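Local coordinates for protein myosin IE heavy chain (Dictyostelium discoideum, PDB 1LKX) that hydrolyses ATP with stimulation by actin, works as a single-headed actin-based motor, and may move membranes relative to actin filaments, at residues L270-H275 and S307-D312; G277-A282 and V294-T299; S317-Y322 and G529-S534. All blocks are in the same frame, centred on the assembly; numbering follows the deposited sequence.

Contact 1 (L270-H275 and S307-D312); sequences LAAILH and SCLKTD
A small apolar helix-helix contact brings Ala271, Ala272 and His275 of helix 260-276 against Cys308 and Leu309, in the last turn of helix 299-309, in a buried part of the myosin motor domain far from the nucleotide site. The backbones come close, with CA of Ala272 and CA of Cys308 5.5 Å apart, and small residues make this possible. Ala272 aims its methyl directly at the partner helix, where CB lies 3.9 Å from CB of Cys308 and 3.6 Å from CD2 of Leu309; it is held between the root of the cysteine and the isobutyl end of the leucine. A methyl suits a point where the backbones stand this close.

From that contact with Ala272, the Cys308 side chain continues to Ala271 and His275. Its SG stands beside the backbone N, anti to the carbonyl carbon (chi1 -61°), and comes down between these two residues, one helical turn apart. SG is 4.0 Å from CB of Ala271, and equally 4.0 Å from ND1 of His275. Against the imidazole the sulfur lies at the edge, in the ring plane, 5.0 Å from the centroid and 83° off the ring normal. This is a sulfur-aromatic edge contact, with no sulfur over the ring. A histidine suits this buried place: NE2 is satisfied by the carbonyl O of Gly218, which should limit rotation of the ring, while the ND1 edge lies beside the sulfur.

The contact thus occupies the last turn of helix 299-309, directly before the Schellman motif that ends it: Thr311 N bonds to Ala306 O and, weakly, Lys310 N to Ser307 O, with Lys310 as the positive-phi C-prime residue.

Contact 2 (G277-A282 and V294-T299); sequences GNITFA and VKVSDT
Phe281 and Val296 share one face of a two-stranded antiparallel hairpin, strands 281-284 and 293-296, which by its place in the chain probably corresponds to loop 4 of other myosins. They form a non-hydrogen-bonded pair, and their side chains cross obliquely: CE1 of the phenylalanine approaches CG2 of the valine at 4.1 Å. The other branch of Val296, CG1, meets CG2 of Ile279 at 3.8 Å, so a single beta-branched residue serves two apolar neighbours. Phe281 CB also packs on CG1 of Val294, 3.6 Å away. This apolar face suits its surroundings, since helix 342-372 lies against Phe281, and Leu320 of helix 313-321 touches both Phe281 and Ile279.

The opposite face carries Ala282 and Lys295, a hydrogen-bonded pair whose Lys295 N donates to Ala282 O at 2.7 Å. The amine of Lys295 reaches Ser317.

Beyond the regular strands Thr280 takes over: its O accepts Ser297 N at 2.9 Å. An aspartate suits the next position, because the carboxylate of Asp298 caps helix 299-309 through Ser301 N. With chi1 of 55°, Thr280 OG1 lies between its backbone N and carbonyl carbon, and there it accepts the amide N of Asp298 at 2.9 Å.

Contact 3 (S317-Y322 and G529-S534); sequences SIALCY and GDLISS
Ala319, near the end of helix 313-321, lays its methyl against one branch of Leu531 on helix 529-536, CB to CD2 3.7 Å. Over the short segments this is a close antiparallel helix-helix pairing, the axes 165° apart in direction and 8.9 Å apart at closest approach, with the end of one helix beside the start of the other; it joins parts of the motor domain over 200 residues apart in sequence. Alanine suits this spot: CA of Ala319 and CA of Leu531 are only 5.5 Å apart, and a methyl fits that spacing.

Leu531 sets out along the side of its helix, but CG, beside the backbone N and anti to the carbonyl carbon (chi1 -77°), turns the branched end back to the partner. There CD2 serves two residues. Besides Ala319 it meets CD2 of Leu320 at 4.0 Å, the two leucine side chains crossing at about a right angle. Leu320 leaves its own backbone in the other direction and reaches this meeting only with its tip. The methylene of Ser534 makes a looser approach to Ala319.

At the polar border stands Asp530. Its OD2 is 3.4 Å from the carbonyl O of Tyr322; both atoms are acceptors, so they do not bond. An acidic residue in the first turn of a helix is probably favoured by the helix dipole, yet here it faces carbonyls at the end of another helix. A long, weak ion pair with Arg323 may offset that. The chemistry therefore implies that cohesion between these segments comes from the buried aliphatic groups, with the charge placed at their margin.

How the contacts relate
The three contacts cluster on one flank of the motor domain, their centres 14 to 15 Å apart and each at least 30 Å from the centre of the chain. Helix 260-276 runs into strand 281-284; after the hairpin, strand 293-296 leads to helix 299-309 and then helix 313-321, so contact 2 is enclosed by contact 1 in sequence and contact 3 follows both. Contact 3 alone calls in a distant piece of chain, helix 529-536. Val294 O packs on Cys321 CB between contacts 2 and 3, while Thr311 packs on Ser534 between contacts 1 and 3. Together they join the hairpin and the helices on this flank, consistent with the upper 50 kDa subdomain of myosins.

Contact 1 (L270-H275 and S307-D312)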
ATOM      1  N   LEU A 270       0.100 -24.278  -2.696  1.00 39.54           N
ATOM      2  CA  LEU A 270       0.553 -23.895  -1.372  1.00 40.12           C
ATOM      3  C   LEU A 270       1.235 -25.089  -0.702  1.00 41.32           C
ATOM      4  O   LEU A 270       2.300 -24.947  -0.095  1.00 42.30           O
ATOM      5  CB  LEU A 270      -0.606 -23.402  -0.513  1.00 38.76           C
ATOM      6  CG  LEU A 270      -1.153 -22.012  -0.829  1.00 38.09           C
ATOM      7  CD1 LEU A 270      -2.119 -21.633   0.274  1.00 38.41           C
ATOM      8  CD2 LEU A 270      -0.040 -20.991  -0.921  1.00 35.63           C
ATOM      9  N   ALA A 271       0.626 -26.269  -0.822  1.00 41.66           N
ATOM     10  CA  ALA A 271       1.186 -27.485  -0.226  1.00 41.56           C
ATOM     11  C   ALA A 271       2.551 -27.829  -0.836  1.00 41.43           C
ATOM     12  O   ALA A 271       3.450 -28.330  -0.149  1.00 40.24           O
ATOM     13  CB  ALA A 271       0.225 -28.638  -0.413  1.00 41.12           C
ATOM     14  N   ALA A 272       2.694 -27.551  -2.128  1.00 40.98           N
ATOM     15  CA  ALA A 272       3.937 -27.803  -2.839  1.00 40.29           C
ATOM     16  C   ALA A 272       5.032 -26.918  -2.266  1.00 40.88           C
ATOM     17  O   ALA A 272       6.143 -27.384  -2.000  1.00 40.92           O
ATOM     18  CB  ALA A 272       3.758 -27.511  -4.309  1.00 39.46           C
ATOM     19  N   ILE A 273       4.711 -25.638  -2.074  1.00 40.98           N
ATOM     20  CA  ILE A 273       5.671 -24.686  -1.529  1.00 41.12           C
ATOM     21  C   ILE A 273       6.101 -25.144  -0.154  1.00 41.04           C
ATOM     22  O   ILE A 273       7.268 -25.037   0.211  1.00 40.75           O
ATOM     23  CB  ILE A 273       5.065 -23.267  -1.442  1.00 40.93           C
ATOM     24  CG1 ILE A 273       4.809 -22.744  -2.861  1.00 41.18           C
ATOM     25  CG2 ILE A 273       6.003 -22.338  -0.692  1.00 39.20           C
ATOM     26  CD1 ILE A 273       3.977 -21.495  -2.916  1.00 40.35           C
ATOM     27  N   LEU A 274       5.152 -25.672   0.607  1.00 42.36           N
ATOM     28  CA  LEU A 274       5.455 -26.162   1.941  1.00 43.44           C
ATOM     29  C   LEU A 274       6.377 -27.372   1.888  1.00 44.84           C
ATOM     30  O   LEU A 274       7.295 -27.495   2.702  1.00 46.00           O
ATOM     31  CB  LEU A 274       4.175 -26.527   2.680  1.00 42.66           C
ATOM     32  CG  LEU A 274       3.330 -25.371   3.184  1.00 40.75           C
ATOM     33  CD1 LEU A 274       2.229 -25.909   4.086  1.00 40.76           C
ATOM     34  CD2 LEU A 274       4.212 -24.416   3.942  1.00 40.52           C
ATOM     35  N   HIS A 275       6.137 -28.270   0.938  1.00 45.15           N
ATOM     36  CA  HIS A 275       6.982 -29.442   0.806  1.00 45.35           C
ATOM     37  C   HIS A 275       8.352 -29.030   0.291  1.00 45.77           C
ATOM     38  O   HIS A 275       9.367 -29.468   0.818  1.00 46.94           O
ATOM     39  CB  HIS A 275       6.328 -30.463  -0.122  1.00 45.65           C
ATOM     40  CG  HIS A 275       5.218 -31.229   0.527  1.00 47.03           C
ATOM     41  ND1 HIS A 275       4.079 -31.616  -0.149  1.00 47.32           N
ATOM     42  CD2 HIS A 275       5.069 -31.676   1.798  1.00 46.78           C
ATOM     43  CE1 HIS A 275       3.277 -32.262   0.678  1.00 46.92           C
ATOM     44  NE2 HIS A 275       3.853 -32.312   1.866  1.00 46.03           N
ATOM     45  N   SER A 307       4.598 -34.248  -6.504  1.00 61.00           N
ATOM     46  CA  SER A 307       3.275 -34.854  -6.476  1.00 61.66           C
ATOM     47  C   SER A 307       2.202 -33.774  -6.607  1.00 61.70           C
ATOM     48  O   SER A 307       1.288 -33.889  -7.424  1.00 61.97           O
ATOM     49  CB  SER A 307       3.097 -35.618  -5.158  1.00 62.47           C
ATOM     50  OG  SER A 307       1.758 -36.033  -4.955  1.00 64.40           O
ATOM     51  N   CYS A 308       2.321 -32.724  -5.799  1.00 61.58           N
ATOM     52  CA  CYS A 308       1.364 -31.621  -5.822  1.00 61.40           C
ATOM     53  C   CYS A 308       1.499 -30.781  -7.089  1.00 59.91           C
ATOM     54  O   CYS A 308       0.503 -30.364  -7.682  1.00 58.97           O
ATOM     55  CB  CYS A 308       1.562 -30.718  -4.600  1.00 62.66           C
ATOM     56  SG  CYS A 308       1.325 -31.516  -3.000  1.00 64.49           S
ATOM     57  N   LEU A 309       2.736 -30.529  -7.496  1.00 58.84           N
ATOM     58  CA  LEU A 309       2.978 -29.731  -8.685  1.00 58.92           C
ATOM     59  C   LEU A 309       2.639 -30.508  -9.939  1.00 59.86           C
ATOM     60  O   LEU A 309       2.581 -29.940 -11.028  1.00 60.12           O
ATOM     61  CB  LEU A 309       4.436 -29.278  -8.736  1.00 57.53           C
ATOM     62  CG  LEU A 309       4.833 -28.252  -7.676  1.00 56.44           C
ATOM     63  CD1 LEU A 309       6.309 -27.947  -7.774  1.00 56.18           C
ATOM     64  CD2 LEU A 309       4.016 -27.002  -7.862  1.00 54.52           C
ATOM     65  N   LYS A 310       2.412 -31.809  -9.780  1.00 61.12           N
ATOM     66  CA  LYS A 310       2.081 -32.686 -10.899  1.00 62.15           C
ATOM     67  C   LYS A 310       3.118 -32.672 -12.027  1.00 63.46           C
ATOM     68  O   LYS A 310       2.780 -32.441 -13.189  1.00 62.73           O
ATOM     69  CB  LYS A 310       0.707 -32.325 -11.467  1.00 61.77           C
ATOM     70  CG  LYS A 310      -0.450 -32.607 -10.523  1.00 63.44           C
ATOM     71  CD  LYS A 310      -1.793 -32.475 -11.234  1.00 64.32           C
ATOM     72  CE  LYS A 310      -2.961 -32.580 -10.270  1.00 64.45           C
ATOM     73  NZ  LYS A 310      -2.919 -33.840  -9.483  1.00 65.06           N
ATOM     74  N   THR A 311       4.377 -32.918 -11.671  1.00 65.30           N
ATOM     75  CA  THR A 311       5.478 -32.960 -12.635  1.00 67.24           C
ATOM     76  C   THR A 311       6.365 -34.166 -12.347  1.00 68.35           C
ATOM     77  O   THR A 311       6.216 -34.837 -11.324  1.00 68.36           O
ATOM     78  CB  THR A 311       6.389 -31.706 -12.558  1.00 67.44           C
ATOM     79  OG1 THR A 311       7.028 -31.655 -11.279  1.00 65.97           O
ATOM     80  CG2 THR A 311       5.591 -30.441 -12.772  1.00 68.70           C
ATOM     81  N   ASP A 312       7.298 -34.431 -13.251  1.00 69.52           N
ATOM     82  CA  ASP A 312       8.206 -35.549 -13.073  1.00 71.36           C
ATOM     83  C   ASP A 312       9.146 -35.340 -11.894  1.00 71.47           C
ATOM     84  O   ASP A 312      10.016 -34.470 -11.910  1.00 71.40           O
ATOM     85  CB  ASP A 312       9.031 -35.778 -14.332  1.00 73.31           C
ATOM     86  CG  ASP A 312      10.062 -36.871 -14.147  1.00 75.50           C
ATOM     87  OD1 ASP A 312       9.679 -37.978 -13.698  1.00 76.27           O
ATOM     88  OD2 ASP A 312      11.250 -36.623 -14.448  1.00 76.62           O
TER

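Contact 2 (G277-A282 and V294-T299)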
ATOM      1  N   GLY A 277       9.990 -26.564   0.830  1.00 48.88           N
ATOM      2  CA  GLY A 277      10.774 -26.051   1.935  1.00 51.20           C
ATOM      3  C   GLY A 277      11.441 -27.099   2.798  1.00 53.04           C
ATOM      4  O   GLY A 277      12.359 -26.795   3.564  1.00 52.46           O
ATOM      5  N   ASN A 278      10.987 -28.340   2.681  1.00 54.71           N
ATOM      6  CA  ASN A 278      11.560 -29.402   3.482  1.00 56.60           C
ATOM      7  C   ASN A 278      12.570 -30.246   2.728  1.00 58.14           C
ATOM      8  O   ASN A 278      13.059 -31.250   3.242  1.00 58.36           O
ATOM      9  CB  ASN A 278      10.446 -30.274   4.050  1.00 56.45           C
ATOM     10  CG  ASN A 278       9.622 -29.548   5.089  1.00 56.67           C
ATOM     11  OD1 ASN A 278       8.732 -30.126   5.714  1.00 56.38           O
ATOM     12  ND2 ASN A 278       9.915 -28.269   5.280  1.00 58.10           N
ATOM     13  N   ILE A 279      12.895 -29.840   1.509  1.00 60.03           N
ATOM     14  CA  ILE A 279      13.868 -30.587   0.730  1.00 62.20           C
ATOM     15  C   ILE A 279      15.276 -30.275   1.214  1.00 63.97           C
ATOM     16  O   ILE A 279      15.715 -29.130   1.179  1.00 64.11           O
ATOM     17  CB  ILE A 279      13.782 -30.247  -0.762  1.00 61.79           C
ATOM     18  CG1 ILE A 279      12.498 -30.821  -1.354  1.00 61.40           C
ATOM     19  CG2 ILE A 279      15.002 -30.787  -1.482  1.00 61.68           C
ATOM     20  CD1 ILE A 279      12.370 -30.588  -2.834  1.00 60.90           C
ATOM     21  N   THR A 280      15.973 -31.304   1.675  1.00 66.01           N
ATOM     22  CA  THR A 280      17.335 -31.147   2.150  1.00 68.71           C
ATOM     23  C   THR A 280      18.293 -31.672   1.083  1.00 70.31           C
ATOM     24  O   THR A 280      17.897 -32.432   0.206  1.00 69.59           O
ATOM     25  CB  THR A 280      17.549 -31.914   3.474  1.00 68.93           C
ATOM     26  OG1 THR A 280      17.173 -33.285   3.306  1.00 69.67           O
ATOM     27  CG2 THR A 280      16.710 -31.304   4.578  1.00 68.74           C
ATOM     28  N   PHE A 281      19.552 -31.263   1.158  1.00 73.02           N
ATOM     29  CA  PHE A 281      20.542 -31.691   0.184  1.00 75.90           C
ATOM     30  C   PHE A 281      21.747 -32.381   0.815  1.00 78.88           C
ATOM     31  O   PHE A 281      22.197 -32.018   1.903  1.00 78.86           O
ATOM     32  CB  PHE A 281      20.998 -30.494  -0.638  1.00 74.39           C
ATOM     33  CG  PHE A 281      19.907 -29.879  -1.457  1.00 73.79           C
ATOM     34  CD1 PHE A 281      19.356 -30.566  -2.525  1.00 74.04           C
ATOM     35  CD2 PHE A 281      19.437 -28.609  -1.167  1.00 74.02           C
ATOM     36  CE1 PHE A 281      18.351 -29.994  -3.297  1.00 74.11           C
ATOM     37  CE2 PHE A 281      18.433 -28.030  -1.932  1.00 74.15           C
ATOM     38  CZ  PHE A 281      17.889 -28.725  -2.999  1.00 73.83           C
ATOM     39  N   ALA A 282      22.267 -33.381   0.113  1.00 82.49           N
ATOM     40  CA  ALA A 282      23.408 -34.138   0.593  1.00 86.27           C
ATOM     41  C   ALA A 282      24.557 -34.140  -0.403  1.00 89.06           C
ATOM     42  O   ALA A 282      24.357 -33.974  -1.612  1.00 89.18           O
ATOM     43  CB  ALA A 282      22.987 -35.566   0.896  1.00 86.37           C
ATOM     44  N   VAL A 294      25.673 -32.891  -5.746  1.00 88.99           N
ATOM     45  CA  VAL A 294      24.825 -32.805  -4.564  1.00 87.27           C
ATOM     46  C   VAL A 294      23.516 -33.507  -4.864  1.00 86.22           C
ATOM     47  O   VAL A 294      23.036 -33.466  -5.992  1.00 86.42           O
ATOM     48  CB  VAL A 294      24.518 -31.347  -4.194  1.00 86.60           C
ATOM     49  CG1 VAL A 294      23.615 -31.308  -2.987  1.00 86.62           C
ATOM     50  CG2 VAL A 294      25.801 -30.603  -3.918  1.00 86.12           C
ATOM     51  N   LYS A 295      22.937 -34.160  -3.867  1.00 84.93           N
ATOM     52  CA  LYS A 295      21.680 -34.853  -4.088  1.00 84.80           C
ATOM     53  C   LYS A 295      20.670 -34.611  -2.973  1.00 84.15           C
ATOM     54  O   LYS A 295      21.032 -34.207  -1.872  1.00 84.73           O
ATOM     55  CB  LYS A 295      21.931 -36.355  -4.263  1.00 85.51           C
ATOM     56  CG  LYS A 295      20.665 -37.186  -4.507  1.00 87.63           C
ATOM     57  CD  LYS A 295      19.709 -36.541  -5.530  1.00 88.53           C
ATOM     58  CE  LYS A 295      20.348 -36.358  -6.906  1.00 89.17           C
ATOM     59  NZ  LYS A 295      19.420 -35.700  -7.877  1.00 88.80           N
ATOM     60  N   VAL A 296      19.400 -34.854  -3.274  1.00 82.52           N
ATOM     61  CA  VAL A 296      18.321 -34.669  -2.316  1.00 80.73           C
ATOM     62  C   VAL A 296      18.338 -35.740  -1.233  1.00 80.14           C
ATOM     63  O   VAL A 296      18.487 -36.922  -1.523  1.00 79.25           O
ATOM     64  CB  VAL A 296      16.962 -34.719  -3.020  1.00 80.43           C
ATOM     65  CG1 VAL A 296      15.854 -34.415  -2.026  1.00 79.46           C
ATOM     66  CG2 VAL A 296      16.947 -33.740  -4.181  1.00 80.11           C
ATOM     67  N   SER A 297      18.178 -35.314   0.016  1.00 79.85           N
ATOM     68  CA  SER A 297      18.165 -36.233   1.150  1.00 79.60           C
ATOM     69  C   SER A 297      16.729 -36.590   1.496  1.00 79.29           C
ATOM     70  O   SER A 297      16.300 -37.731   1.314  1.00 79.85           O
ATOM     71  CB  SER A 297      18.823 -35.593   2.370  1.00 79.61           C
ATOM     72  OG  SER A 297      20.125 -35.139   2.067  1.00 81.99           O
ATOM     73  N   ASP A 298      15.995 -35.603   2.002  1.00 78.33           N
ATOM     74  CA  ASP A 298      14.597 -35.784   2.376  1.00 76.95           C
ATOM     75  C   ASP A 298      13.782 -36.018   1.116  1.00 75.46           C
ATOM     76  O   ASP A 298      12.916 -35.224   0.757  1.00 75.04           O
ATOM     77  CB  ASP A 298      14.088 -34.543   3.109  1.00 78.88           C
ATOM     78  CG  ASP A 298      12.655 -34.693   3.594  1.00 80.28           C
ATOM     79  OD1 ASP A 298      12.188 -33.821   4.364  1.00 80.61           O
ATOM     80  OD2 ASP A 298      11.996 -35.680   3.203  1.00 80.80           O
ATOM     81  N   THR A 299      14.077 -37.131   0.460  1.00 73.94           N
ATOM     82  CA  THR A 299      13.430 -37.512  -0.780  1.00 72.52           C
ATOM     83  C   THR A 299      11.908 -37.535  -0.736  1.00 71.49           C
ATOM     84  O   THR A 299      11.251 -37.068  -1.668  1.00 72.10           O
ATOM     85  CB  THR A 299      13.933 -38.885  -1.239  1.00 72.57           C
ATOM     86  OG1 THR A 299      13.653 -39.856  -0.225  1.00 72.33           O
ATOM     87  CG2 THR A 299      15.427 -38.840  -1.481  1.00 72.52           C
TER

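Contact 3 (S317-Y322 and G529-S534)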
ATOM      1  N   SER A 317      14.093 -32.938  -9.286  1.00 62.93           N
ATOM      2  CA  SER A 317      15.320 -33.193  -8.549  1.00 61.86           C
ATOM      3  C   SER A 317      16.553 -32.729  -9.307  1.00 61.09           C
ATOM      4  O   SER A 317      17.447 -32.126  -8.732  1.00 61.36           O
ATOM      5  CB  SER A 317      15.448 -34.682  -8.243  1.00 61.91           C
ATOM      6  OG  SER A 317      16.688 -34.951  -7.622  1.00 62.35           O
ATOM      7  N   ILE A 318      16.595 -33.009 -10.602  1.00 60.41           N
ATOM      8  CA  ILE A 318      17.727 -32.616 -11.436  1.00 60.62           C
ATOM      9  C   ILE A 318      17.825 -31.104 -11.596  1.00 60.42           C
ATOM     10  O   ILE A 318      18.912 -30.547 -11.754  1.00 60.23           O
ATOM     11  CB  ILE A 318      17.614 -33.249 -12.826  1.00 60.74           C
ATOM     12  CG1 ILE A 318      17.537 -34.769 -12.683  1.00 61.62           C
ATOM     13  CG2 ILE A 318      18.799 -32.847 -13.680  1.00 59.63           C
ATOM     14  CD1 ILE A 318      17.153 -35.486 -13.952  1.00 61.44           C
ATOM     15  N   ALA A 319      16.681 -30.440 -11.562  1.00 60.53           N
ATOM     16  CA  ALA A 319      16.649 -28.991 -11.697  1.00 61.10           C
ATOM     17  C   ALA A 319      17.182 -28.318 -10.435  1.00 60.86           C
ATOM     18  O   ALA A 319      17.662 -27.181 -10.469  1.00 62.26           O
ATOM     19  CB  ALA A 319      15.229 -28.531 -11.973  1.00 61.45           C
ATOM     20  N   LEU A 320      17.100 -29.030  -9.319  1.00 60.01           N
ATOM     21  CA  LEU A 320      17.574 -28.505  -8.050  1.00 59.23           C
ATOM     22  C   LEU A 320      19.062 -28.760  -7.825  1.00 59.57           C
ATOM     23  O   LEU A 320      19.695 -28.078  -7.019  1.00 59.23           O
ATOM     24  CB  LEU A 320      16.788 -29.130  -6.900  1.00 58.61           C
ATOM     25  CG  LEU A 320      15.307 -28.787  -6.824  1.00 58.17           C
ATOM     26  CD1 LEU A 320      14.685 -29.480  -5.624  1.00 57.37           C
ATOM     27  CD2 LEU A 320      15.152 -27.288  -6.730  1.00 57.41           C
ATOM     28  N   CYS A 321      19.627 -29.725  -8.545  1.00 60.11           N
ATOM     29  CA  CYS A 321      21.031 -30.070  -8.367  1.00 59.49           C
ATOM     30  C   CYS A 321      21.960 -29.779  -9.540  1.00 59.93           C
ATOM     31  O   CYS A 321      23.163 -30.001  -9.440  1.00 59.69           O
ATOM     32  CB  CYS A 321      21.137 -31.541  -7.982  1.00 58.67           C
ATOM     33  SG  CYS A 321      20.014 -32.006  -6.640  1.00 58.46           S
ATOM     34  N   TYR A 322      21.420 -29.287 -10.648  1.00 61.28           N
ATOM     35  CA  TYR A 322      22.254 -28.973 -11.809  1.00 62.67           C
ATOM     36  C   TYR A 322      21.723 -27.765 -12.585  1.00 63.98           C
ATOM     37  O   TYR A 322      20.563 -27.373 -12.440  1.00 64.29           O
ATOM     38  CB  TYR A 322      22.333 -30.176 -12.773  1.00 62.02           C
ATOM     39  CG  TYR A 322      22.812 -31.483 -12.160  1.00 61.22           C
ATOM     40  CD1 TYR A 322      21.958 -32.268 -11.382  1.00 60.48           C
ATOM     41  CD2 TYR A 322      24.122 -31.928 -12.352  1.00 61.09           C
ATOM     42  CE1 TYR A 322      22.394 -33.465 -10.810  1.00 59.32           C
ATOM     43  CE2 TYR A 322      24.572 -33.127 -11.780  1.00 60.61           C
ATOM     44  CZ  TYR A 322      23.704 -33.888 -11.011  1.00 59.73           C
ATOM     45  OH  TYR A 322      24.152 -35.059 -10.440  1.00 57.78           O
ATOM     46  N   GLY A 529      16.004 -21.473 -16.543  1.00 66.22           N
ATOM     47  CA  GLY A 529      15.113 -22.196 -17.434  1.00 65.09           C
ATOM     48  C   GLY A 529      14.799 -23.622 -17.044  1.00 64.34           C
ATOM     49  O   GLY A 529      13.689 -24.087 -17.299  1.00 64.71           O
ATOM     50  N   ASP A 530      15.763 -24.319 -16.442  1.00 63.70           N
ATOM     51  CA  ASP A 530      15.540 -25.701 -16.024  1.00 63.15           C
ATOM     52  C   ASP A 530      14.390 -25.777 -15.037  1.00 61.01           C
ATOM     53  O   ASP A 530      13.516 -26.634 -15.164  1.00 60.70           O
ATOM     54  CB  ASP A 530      16.802 -26.334 -15.407  1.00 66.38           C
ATOM     55  CG  ASP A 530      17.805 -25.308 -14.894  1.00 70.32           C
ATOM     56  OD1 ASP A 530      18.289 -24.478 -15.708  1.00 72.61           O
ATOM     57  OD2 ASP A 530      18.122 -25.348 -13.678  1.00 71.41           O
ATOM     58  N   LEU A 531      14.381 -24.871 -14.063  1.00 59.20           N
ATOM     59  CA  LEU A 531      13.307 -24.837 -13.074  1.00 56.88           C
ATOM     60  C   LEU A 531      11.994 -24.469 -13.753  1.00 55.87           C
ATOM     61  O   LEU A 531      10.962 -25.100 -13.509  1.00 54.84           O
ATOM     62  CB  LEU A 531      13.625 -23.838 -11.957  1.00 55.09           C
ATOM     63  CG  LEU A 531      14.643 -24.308 -10.909  1.00 53.92           C
ATOM     64  CD1 LEU A 531      14.923 -23.200  -9.924  1.00 53.56           C
ATOM     65  CD2 LEU A 531      14.114 -25.530 -10.180  1.00 52.38           C
ATOM     66  N   ILE A 532      12.041 -23.453 -14.609  1.00 55.09           N
ATOM     67  CA  ILE A 532      10.854 -23.018 -15.336  1.00 54.65           C
ATOM     68  C   ILE A 532      10.267 -24.173 -16.133  1.00 54.68           C
ATOM     69  O   ILE A 532       9.105 -24.533 -15.955  1.00 54.52           O
ATOM     70  CB  ILE A 532      11.171 -21.873 -16.311  1.00 53.13           C
ATOM     71  CG1 ILE A 532      11.612 -20.640 -15.529  1.00 52.49           C
ATOM     72  CG2 ILE A 532       9.945 -21.552 -17.151  1.00 52.77           C
ATOM     73  CD1 ILE A 532      11.987 -19.471 -16.400  1.00 51.32           C
ATOM     74  N   SER A 533      11.080 -24.751 -17.009  1.00 55.58           N
ATOM     75  CA  SER A 533      10.651 -25.869 -17.841  1.00 56.64           C
ATOM     76  C   SER A 533      10.108 -27.034 -17.010  1.00 57.15           C
ATOM     77  O   SER A 533       9.122 -27.674 -17.393  1.00 57.80           O
ATOM     78  CB  SER A 533      11.810 -26.341 -18.700  1.00 56.86           C
ATOM     79  OG  SER A 533      12.895 -26.716 -17.880  1.00 59.64           O
ATOM     80  N   SER A 534      10.745 -27.308 -15.875  1.00 56.77           N
ATOM     81  CA  SER A 534      10.294 -28.386 -14.991  1.00 56.69           C
ATOM     82  C   SER A 534       8.853 -28.165 -14.504  1.00 56.08           C
ATOM     83  O   SER A 534       8.160 -29.110 -14.110  1.00 54.80           O
ATOM     84  CB  SER A 534      11.223 -28.500 -13.780  1.00 56.70           C
ATOM     85  OG  SER A 534      10.746 -29.482 -12.877  1.00 57.86           O
TER